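Vinylacetyl-CoA Delta-isomerase (Nitrosopumilus maritimus SCM1, PDB 6VJR) is an oxygen-tolerant flavin- and iron-sulfur-containing 4-hydroxybutyryl-CoA dehydratase that probably also isomerises vinylacetyl-CoA. Local coordinates at residues 147-151 against 199-203; 212-216 against 268-274. All blocks are in the same frame, centred on the assembly; numbering follows the deposited sequence.

Interaction 1: 147-151 against 199-203; sequences MTDPK and MPTIR. With FAD (flavin-adenine dinucleotide), chain F.
Thr201 fits against the loop that carries Met147, Thr148 and Asp149, and each branch of its side chain meets a different partner. With OG1 anti to the backbone N (chi1 -164°), the hydroxyl comes alongside Met147 CG at 3.4 Å, while the methyl CG2 lies 3.3 Å from Asp149 OD1. The side chain of Met147 crosses that of Met199 at about a right angle; its long, flexible chain bends at chi3 (-68°) and sets the methyl CE 4.0 Å from Met199 CB. No direct hydrogen bond joins the two segments, and two waters fill that role. One donates to Thr148 OG1 and also bonds Thr201 OG1, the polar partner of that small hydroxyl, and the ribityl O4' of FAD; the other bridges Asp149 OD1 and Thr201 N. The remaining carboxylate oxygen of Asp149 is held by Thr168 N and Lys184. Lys184 NZ also bonds Met147 O and Met199 O, two acceptors 3.2 Å apart, whose repulsion the shared ammonium probably offsets. The same loop turns its backbone to the flavin: Met147 N and Thr148 N both donate to FAD O2 at 2.8 Å, the latter nearly straight (171°). Thr148 OG1 donates to FAD N1 at 2.9 Å, and the charged Lys151 NZ reaches the phosphate oxygen O1A. The arrangement is a flavin-binding loop that follows a beta strand and grips the pyrimidine edge of the isoalloxazine.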
ATOM      1  N   MET A 147       1.771 -14.890  29.718  1.00 14.68           N
ATOM      2  CA  MET A 147       0.438 -15.278  29.285  1.00 14.01           C
ATOM      3  C   MET A 147       0.491 -16.419  28.271  1.00 14.11           C
ATOM      4  O   MET A 147      -0.201 -17.421  28.431  1.00 14.56           O
ATOM      5  CB  MET A 147      -0.292 -14.058  28.723  1.00 15.29           C
ATOM      6  CG  MET A 147      -1.627 -14.394  28.089  1.00 16.75           C
ATOM      7  SD  MET A 147      -2.682 -12.970  27.749  1.00 19.50           S
ATOM      8  CE  MET A 147      -3.078 -12.436  29.418  1.00 19.54           C
ATOM      9  N   THR A 148       1.264 -16.248  27.219  1.00 12.99           N
ATOM     10  CA  THR A 148       1.186 -17.140  26.072  1.00 12.98           C
ATOM     11  C   THR A 148       1.797 -18.505  26.340  1.00 12.35           C
ATOM     12  O   THR A 148       3.008 -18.645  26.460  1.00 13.96           O
ATOM     13  CB  THR A 148       1.867 -16.494  24.875  1.00 12.73           C
ATOM     14  OG1 THR A 148       1.469 -15.140  24.692  1.00 13.62           O
ATOM     15  CG2 THR A 148       1.589 -17.315  23.632  1.00 14.11           C
ATOM     16  N   ASP A 149       0.942 -19.541  26.261  1.00 13.16           N
ATOM     17  CA  ASP A 149       1.346 -20.932  26.345  1.00 13.45           C
ATOM     18  C   ASP A 149       1.799 -21.383  24.953  1.00 13.36           C
ATOM     19  O   ASP A 149       1.639 -20.680  23.949  1.00 13.17           O
ATOM     20  CB  ASP A 149       0.192 -21.825  26.791  1.00 14.78           C
ATOM     21  CG  ASP A 149      -0.505 -21.289  28.033  1.00 16.03           C
ATOM     22  OD1 ASP A 149      -1.341 -20.382  27.850  1.00 18.83           O
ATOM     23  OD2 ASP A 149      -0.116 -21.675  29.151  1.00 18.29           O
ATOM     24  N   PRO A 150       2.448 -22.556  24.848  1.00 14.99           N
ATOM     25  CA  PRO A 150       2.828 -23.080  23.541  1.00 12.96           C
ATOM     26  C   PRO A 150       1.653 -23.353  22.605  1.00 13.34           C
ATOM     27  O   PRO A 150       1.835 -23.165  21.408  1.00 13.93           O
ATOM     28  CB  PRO A 150       3.635 -24.325  23.875  1.00 15.15           C
ATOM     29  CG  PRO A 150       4.138 -24.072  25.276  1.00 15.50           C
ATOM     30  CD  PRO A 150       2.994 -23.359  25.926  1.00 14.86           C
ATOM     31  N   LYS A 151       0.555 -23.870  23.160  1.00 13.50           N
ATOM     32  CA  LYS A 151      -0.758 -23.982  22.548  1.00 14.29           C
ATOM     33  C   LYS A 151      -0.999 -25.220  21.666  1.00 14.57           C
ATOM     34  O   LYS A 151      -2.147 -25.437  21.289  1.00 16.04           O
ATOM     35  CB  LYS A 151      -1.170 -22.741  21.743  1.00 14.73           C
ATOM     36  CG  LYS A 151      -1.284 -21.477  22.590  1.00 15.57           C
ATOM     37  CD  LYS A 151      -1.924 -20.287  21.902  1.00 16.55           C
ATOM     38  CE  LYS A 151      -1.265 -19.938  20.651  1.00 16.62           C
ATOM     39  NZ  LYS A 151      -1.761 -18.733  19.947  1.00 17.50           N
ATOM     40  N   MET A 199      -0.632 -16.190  33.550  1.00 15.46           N
ATOM     41  CA  MET A 199      -2.004 -15.793  33.238  1.00 15.86           C
ATOM     42  C   MET A 199      -2.516 -16.627  32.077  1.00 14.58           C
ATOM     43  O   MET A 199      -1.750 -16.932  31.186  1.00 15.21           O
ATOM     44  CB  MET A 199      -2.089 -14.320  32.798  1.00 17.43           C
ATOM     45  CG  MET A 199      -1.625 -13.289  33.820  1.00 20.16           C
ATOM     46  SD  MET A 199      -1.500 -11.604  33.163  1.00 22.35           S
ATOM     47  CE  MET A 199       0.053 -11.761  32.256  1.00 23.42           C
ATOM     48  N   PRO A 200      -3.809 -16.983  32.055  1.00 16.35           N
ATOM     49  CA  PRO A 200      -4.386 -17.710  30.922  1.00 16.85           C
ATOM     50  C   PRO A 200      -4.357 -16.853  29.665  1.00 16.09           C
ATOM     51  O   PRO A 200      -4.410 -15.624  29.733  1.00 16.17           O
ATOM     52  CB  PRO A 200      -5.783 -18.076  31.375  1.00 19.01           C
ATOM     53  CG  PRO A 200      -6.049 -17.102  32.498  1.00 22.68           C
ATOM     54  CD  PRO A 200      -4.781 -16.669  33.106  1.00 18.83           C
ATOM     55  N   THR A 201      -4.263 -17.513  28.516  1.00 15.28           N
ATOM     56  CA  THR A 201      -4.060 -16.805  27.255  1.00 16.90           C
ATOM     57  C   THR A 201      -5.275 -16.750  26.321  1.00 16.50           C
ATOM     58  O   THR A 201      -5.173 -16.137  25.244  1.00 17.72           O
ATOM     59  CB  THR A 201      -2.885 -17.422  26.505  1.00 17.83           C
ATOM     60  OG1 THR A 201      -2.493 -16.480  25.495  1.00 19.67           O
ATOM     61  CG2 THR A 201      -3.260 -18.715  25.822  1.00 18.51           C
ATOM     62  N   ILE A 202      -6.389 -17.386  26.681  1.00 17.06           N
ATOM     63  CA  ILE A 202      -7.516 -17.604  25.780  1.00 19.85           C
ATOM     64  C   ILE A 202      -8.776 -17.608  26.633  1.00 20.54           C
ATOM     65  O   ILE A 202      -8.706 -17.872  27.829  1.00 19.16           O
ATOM     66  CB  ILE A 202      -7.296 -18.943  25.052  1.00 23.95           C
ATOM     67  CG1 ILE A 202      -8.287 -19.223  23.996  1.00 28.44           C
ATOM     68  CG2 ILE A 202      -7.229 -20.113  26.036  1.00 23.04           C
ATOM     69  CD1 ILE A 202      -7.838 -20.339  23.066  1.00 28.44           C
ATOM     70  N   ARG A 203      -9.913 -17.279  26.007  1.00 21.81           N
ATOM     71  CA  ARG A 203     -11.212 -17.534  26.596  1.00 21.76           C
ATOM     72  C   ARG A 203     -11.250 -18.994  27.042  1.00 19.53           C
ATOM     73  O   ARG A 203     -10.818 -19.904  26.317  1.00 20.83           O
ATOM     74  CB  ARG A 203     -12.299 -17.288  25.548  1.00 25.38           C
ATOM     75  CG  ARG A 203     -13.735 -17.408  26.035  1.00 30.48           C
ATOM     76  CD  ARG A 203     -14.698 -17.077  24.894  1.00 36.80           C
ATOM     77  NE  ARG A 203     -16.051 -17.453  25.317  1.00 47.74           N
ATOM     78  CZ  ARG A 203     -16.575 -18.688  25.278  1.00 52.49           C
ATOM     79  NH1 ARG A 203     -17.666 -18.935  25.974  1.00 59.37           N
ATOM     80  NH2 ARG A 203     -15.991 -19.682  24.613  1.00 53.19           N
TER
HETATM   81  PA  FAD F 602       0.148 -18.596  16.400  1.00 12.52           P
HETATM   82  O1A FAD F 602      -1.045 -18.470  17.254  1.00 14.52           O
HETATM   83  O2A FAD F 602       0.655 -19.955  16.129  1.00 12.73           O
HETATM   84  O5B FAD F 602      -0.137 -17.706  15.110  1.00 12.22           O
HETATM   85  C5B FAD F 602       0.319 -18.096  13.792  1.00 11.79           C
HETATM   86  C4B FAD F 602      -0.733 -17.712  12.793  1.00 12.18           C
HETATM   87  O4B FAD F 602      -1.880 -18.583  12.943  1.00 11.88           O
HETATM   88  C3B FAD F 602      -1.277 -16.272  12.871  1.00 11.70           C
HETATM   89  O3B FAD F 602      -1.540 -15.768  11.559  1.00 12.39           O
HETATM   90  C2B FAD F 602      -2.580 -16.440  13.642  1.00 11.35           C
HETATM   91  O2B FAD F 602      -3.561 -15.430  13.460  1.00 12.02           O
HETATM   92  C1B FAD F 602      -3.054 -17.799  13.120  1.00 11.55           C
HETATM   93  N9A FAD F 602      -3.907 -18.520  14.057  1.00 11.95           N
HETATM   94  C8A FAD F 602      -3.598 -19.085  15.276  1.00 14.16           C
HETATM   95  N7A FAD F 602      -4.591 -19.700  15.866  1.00 14.79           N
HETATM   96  C5A FAD F 602      -5.646 -19.511  14.993  1.00 13.70           C
HETATM   97  C6A FAD F 602      -6.995 -19.921  15.045  1.00 15.68           C
HETATM   98  N6A FAD F 602      -7.484 -20.675  16.031  1.00 16.18           N
HETATM   99  N1A FAD F 602      -7.811 -19.516  14.044  1.00 16.83           N
HETATM  100  C2A FAD F 602      -7.283 -18.793  13.040  1.00 16.04           C
HETATM  101  N3A FAD F 602      -6.031 -18.379  12.858  1.00 15.32           N
HETATM  102  C4A FAD F 602      -5.247 -18.764  13.883  1.00 13.76           C
HETATM  103  N1  FAD F 602       3.760 -13.493  25.222  1.00 12.63           N
HETATM  104  C2  FAD F 602       3.756 -13.422  26.594  1.00 13.16           C
HETATM  105  O2  FAD F 602       2.876 -13.955  27.289  1.00 14.43           O
HETATM  106  N3  FAD F 602       4.731 -12.672  27.222  1.00 13.52           N
HETATM  107  C4  FAD F 602       5.755 -12.000  26.619  1.00 12.70           C
HETATM  108  O4  FAD F 602       6.635 -11.452  27.260  1.00 15.16           O
HETATM  109  C4X FAD F 602       5.800 -12.170  25.174  1.00 12.87           C
HETATM  110  N5  FAD F 602       6.787 -11.575  24.497  1.00 13.93           N
HETATM  111  C5X FAD F 602       6.946 -11.924  23.173  1.00 13.60           C
HETATM  112  C6  FAD F 602       8.090 -11.522  22.466  1.00 14.24           C
HETATM  113  C7  FAD F 602       8.304 -11.895  21.149  1.00 14.47           C
HETATM  114  C7M FAD F 602       9.598 -11.528  20.463  1.00 16.11           C
HETATM  115  C8  FAD F 602       7.284 -12.571  20.449  1.00 13.55           C
HETATM  116  C8M FAD F 602       7.442 -12.888  18.991  1.00 14.24           C
HETATM  117  C9  FAD F 602       6.114 -12.904  21.090  1.00 13.12           C
HETATM  118  C9A FAD F 602       5.946 -12.614  22.468  1.00 12.51           C
HETATM  119  N10 FAD F 602       4.828 -13.047  23.178  1.00 13.74           N
HETATM  120  C10 FAD F 602       4.750 -12.928  24.566  1.00 12.63           C
HETATM  121  C1' FAD F 602       3.942 -14.000  22.481  1.00 13.86           C
HETATM  122  C2' FAD F 602       2.902 -13.448  21.537  1.00 13.38           C
HETATM  123  O2' FAD F 602       1.807 -12.980  22.326  1.00 14.76           O
HETATM  124  C3' FAD F 602       2.439 -14.548  20.571  1.00 13.30           C
HETATM  125  O3' FAD F 602       3.526 -14.783  19.695  1.00 12.67           O
HETATM  126  C4' FAD F 602       1.123 -14.259  19.830  1.00 13.02           C
HETATM  127  O4' FAD F 602       0.010 -14.316  20.733  1.00 14.00           O
HETATM  128  C5' FAD F 602       0.871 -15.226  18.688  1.00 12.04           C
HETATM  129  O5' FAD F 602       0.850 -16.555  19.183  1.00 11.78           O
HETATM  130  P   FAD F 602       1.770 -17.654  18.577  1.00 12.07           P
HETATM  131  O1P FAD F 602       3.181 -17.265  18.587  1.00 11.74           O
HETATM  132  O2P FAD F 602       1.385 -18.921  19.220  1.00 11.77           O
HETATM  133  O3P FAD F 602       1.393 -17.768  17.023  1.00 11.83           O
HETATM  134  O   HOH W   1      -0.983 -14.424  23.818  1.00 31.34           O
HETATM  135  O   HOH W   2      -3.760 -20.327  29.020  1.00 18.11           O

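Interaction 2: 212-216 against 268-274; sequences AIVGA and KVFMHGE
A classic beta bulge interrupts the antiparallel pairing of 213-216 with 269-272: Phe270 and Met271 both face Val214, and the register shifts by one before Gly215 pairs with Val269. Val214 O takes the main bond from Phe270 N at 2.8 Å, the donor standing above the carbonyl plane, and a weak one from Met271 N. Val214 N returns a bond to Met271 O, while Ala216 N to Lys268 O (3.0 Å) and Gly273 N to Ala212 O (2.9 Å) hold the two ends. Gly215 CA comes within 3.1 Å of Lys268 O, a close CA-H...O approach, and a CB here would also lie near that oxygen. Gly273 has a positive phi (100°) that favours a residue without a side chain. The branched Val214 serves both bulge residues: CG1, anti to the backbone N (chi1 176°), meets Phe270 CB and the edge of its ring, and CG2 lies 3.7 Å from Met271 CB. Lys268 O sits over one face of that ring, 3.8 Å above its plane. Toward the other end, Met271 SD packs on the small Ala212 CB at 4.0 Å. Glu274 OE1 accepts a bond from His272 N through its syn lone pair, and OE2 is held by Tyr125. Helix 101-121 packs on Val214 and Phe270; helix 125-139 sets Phe129 edge-to-face with Phe270 and Phe132 on Ala216 and Lys268, while strand 177-188 lies against Ile213, Val269 and His272.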
ATOM      1  N   ALA A 212      -7.830 -22.151  34.521  1.00 16.91           N
ATOM      2  CA  ALA A 212      -8.161 -20.823  34.998  1.00 18.69           C
ATOM      3  C   ALA A 212      -7.320 -20.494  36.236  1.00 17.99           C
ATOM      4  O   ALA A 212      -7.781 -20.542  37.382  1.00 20.76           O
ATOM      5  CB  ALA A 212      -9.641 -20.698  35.272  1.00 18.61           C
ATOM      6  N   ILE A 213      -6.025 -20.253  36.005  1.00 17.17           N
ATOM      7  CA  ILE A 213      -5.058 -19.995  37.070  1.00 17.47           C
ATOM      8  C   ILE A 213      -4.257 -18.746  36.717  1.00 16.24           C
ATOM      9  O   ILE A 213      -3.672 -18.632  35.637  1.00 16.25           O
ATOM     10  CB  ILE A 213      -4.152 -21.216  37.322  1.00 17.42           C
ATOM     11  CG1 ILE A 213      -3.099 -20.957  38.405  1.00 17.70           C
ATOM     12  CG2 ILE A 213      -3.520 -21.741  36.036  1.00 17.77           C
ATOM     13  CD1 ILE A 213      -3.675 -20.699  39.785  1.00 19.01           C
ATOM     14  N   VAL A 214      -4.235 -17.811  37.675  1.00 15.81           N
ATOM     15  CA  VAL A 214      -3.296 -16.708  37.690  1.00 15.75           C
ATOM     16  C   VAL A 214      -2.494 -16.795  38.971  1.00 15.82           C
ATOM     17  O   VAL A 214      -3.080 -16.875  40.052  1.00 18.32           O
ATOM     18  CB  VAL A 214      -3.977 -15.325  37.627  1.00 15.86           C
ATOM     19  CG1 VAL A 214      -2.940 -14.194  37.755  1.00 16.25           C
ATOM     20  CG2 VAL A 214      -4.801 -15.192  36.342  1.00 17.45           C
ATOM     21  N   GLY A 215      -1.178 -16.708  38.853  1.00 19.03           N
ATOM     22  CA  GLY A 215      -0.341 -16.711  40.046  1.00 21.01           C
ATOM     23  C   GLY A 215       1.028 -16.126  39.787  1.00 18.76           C
ATOM     24  O   GLY A 215       1.545 -16.235  38.681  1.00 19.16           O
ATOM     25  N   ALA A 216       1.598 -15.513  40.831  1.00 17.84           N
ATOM     26  CA  ALA A 216       2.925 -14.926  40.763  1.00 17.38           C
ATOM     27  C   ALA A 216       3.923 -15.912  41.358  1.00 16.76           C
ATOM     28  O   ALA A 216       3.736 -16.428  42.465  1.00 18.35           O
ATOM     29  CB  ALA A 216       2.920 -13.666  41.521  1.00 18.52           C
ATOM     30  N   LYS A 268      -0.348 -15.702  46.592  1.00 20.37           N
ATOM     31  CA  LYS A 268       0.141 -15.291  45.286  1.00 18.00           C
ATOM     32  C   LYS A 268      -0.776 -15.802  44.178  1.00 18.15           C
ATOM     33  O   LYS A 268      -0.408 -15.733  43.003  1.00 18.36           O
ATOM     34  CB  LYS A 268       1.590 -15.761  45.089  1.00 20.72           C
ATOM     35  CG  LYS A 268       2.630 -15.228  46.050  1.00 22.59           C
ATOM     36  CD  LYS A 268       2.944 -13.763  45.876  1.00 24.94           C
ATOM     37  CE  LYS A 268       4.043 -13.251  46.738  1.00 27.72           C
ATOM     38  NZ  LYS A 268       3.602 -13.200  48.115  1.00 30.30           N
ATOM     39  N   VAL A 269      -1.948 -16.349  44.547  1.00 18.64           N
ATOM     40  CA  VAL A 269      -2.922 -16.839  43.566  1.00 19.02           C
ATOM     41  C   VAL A 269      -4.014 -15.775  43.368  1.00 18.21           C
ATOM     42  O   VAL A 269      -4.689 -15.385  44.320  1.00 20.15           O
ATOM     43  CB  VAL A 269      -3.531 -18.179  44.015  1.00 19.40           C
ATOM     44  CG1 VAL A 269      -4.740 -18.607  43.205  1.00 19.95           C
ATOM     45  CG2 VAL A 269      -2.494 -19.286  44.051  1.00 19.89           C
ATOM     46  N   PHE A 270      -4.169 -15.308  42.123  1.00 17.99           N
ATOM     47  CA  PHE A 270      -5.065 -14.208  41.809  1.00 17.03           C
ATOM     48  C   PHE A 270      -6.288 -14.642  40.986  1.00 17.92           C
ATOM     49  O   PHE A 270      -7.119 -13.804  40.629  1.00 18.23           O
ATOM     50  CB  PHE A 270      -4.293 -13.071  41.143  1.00 17.62           C
ATOM     51  CG  PHE A 270      -3.004 -12.634  41.823  1.00 16.52           C
ATOM     52  CD1 PHE A 270      -2.954 -12.480  43.205  1.00 18.21           C
ATOM     53  CD2 PHE A 270      -1.852 -12.388  41.090  1.00 17.73           C
ATOM     54  CE1 PHE A 270      -1.783 -12.105  43.832  1.00 19.48           C
ATOM     55  CE2 PHE A 270      -0.692 -11.990  41.730  1.00 18.62           C
ATOM     56  CZ  PHE A 270      -0.664 -11.844  43.094  1.00 18.88           C
ATOM     57  N   MET A 271      -6.386 -15.927  40.653  1.00 18.39           N
ATOM     58  CA  MET A 271      -7.538 -16.526  39.995  1.00 17.92           C
ATOM     59  C   MET A 271      -7.379 -18.028  40.197  1.00 18.23           C
ATOM     60  O   MET A 271      -6.294 -18.567  39.975  1.00 17.45           O
ATOM     61  CB  MET A 271      -7.569 -16.233  38.486  1.00 18.42           C
ATOM     62  CG  MET A 271      -8.684 -16.982  37.677  1.00 19.22           C
ATOM     63  SD  MET A 271      -8.491 -16.886  35.899  1.00 21.64           S
ATOM     64  CE  MET A 271      -9.024 -15.183  35.684  1.00 23.01           C
ATOM     65  N   HIS A 272      -8.474 -18.689  40.542  1.00 18.51           N
ATOM     66  CA  HIS A 272      -8.442 -20.112  40.840  1.00 19.84           C
ATOM     67  C   HIS A 272      -9.783 -20.739  40.447  1.00 20.14           C
ATOM     68  O   HIS A 272     -10.641 -20.922  41.298  1.00 21.91           O
ATOM     69  CB  HIS A 272      -8.119 -20.330  42.322  1.00 21.39           C
ATOM     70  CG  HIS A 272      -8.148 -21.764  42.753  1.00 25.02           C
ATOM     71  ND1 HIS A 272      -7.605 -22.798  42.033  1.00 29.36           N
ATOM     72  CD2 HIS A 272      -8.721 -22.344  43.812  1.00 29.35           C
ATOM     73  CE1 HIS A 272      -7.795 -23.946  42.668  1.00 26.45           C
ATOM     74  NE2 HIS A 272      -8.489 -23.702  43.729  1.00 33.02           N
ATOM     75  N   GLY A 273      -9.977 -21.001  39.151  1.00 20.37           N
ATOM     76  CA  GLY A 273     -11.134 -21.725  38.655  1.00 20.36           C
ATOM     77  C   GLY A 273     -12.266 -20.878  38.072  1.00 20.36           C
ATOM     78  O   GLY A 273     -13.223 -21.448  37.536  1.00 21.51           O
ATOM     79  N   GLU A 274     -12.196 -19.541  38.175  1.00 21.03           N
ATOM     80  CA  GLU A 274     -13.250 -18.667  37.676  1.00 20.86           C
ATOM     81  C   GLU A 274     -13.017 -18.403  36.185  1.00 20.17           C
ATOM     82  O   GLU A 274     -12.621 -17.318  35.752  1.00 19.23           O
ATOM     83  CB  GLU A 274     -13.271 -17.387  38.498  1.00 21.04           C
ATOM     84  CG  GLU A 274     -13.484 -17.616  39.993  1.00 22.63           C
ATOM     85  CD  GLU A 274     -12.240 -17.872  40.821  1.00 23.32           C
ATOM     86  OE1 GLU A 274     -11.101 -17.786  40.289  1.00 23.31           O
ATOM     87  OE2 GLU A 274     -12.437 -18.161  42.046  1.00 24.82           O
TER

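How the interactions relate
The two contacts lie 13 Å apart, centre to centre, and both belong to one four-stranded mixed sheet, whose order is 143-146, 195-198, 213-218, 269-272. Interaction 1 joins the loops that leave the first two strands, and interaction 2 pairs the last two. They come in series along the chain, 147-151 with 199-203 closing before 212-216 meets 268-274. Pro200 is the link between them: its CD lies 3.6 Å from Val214 CG2 and its CG packs near Met271 SD. The loop contact thus abuts the strand pair directly, and while interaction 1 touches FAD itself, the side chain of Val214 stays about 12 Å from the cofactor.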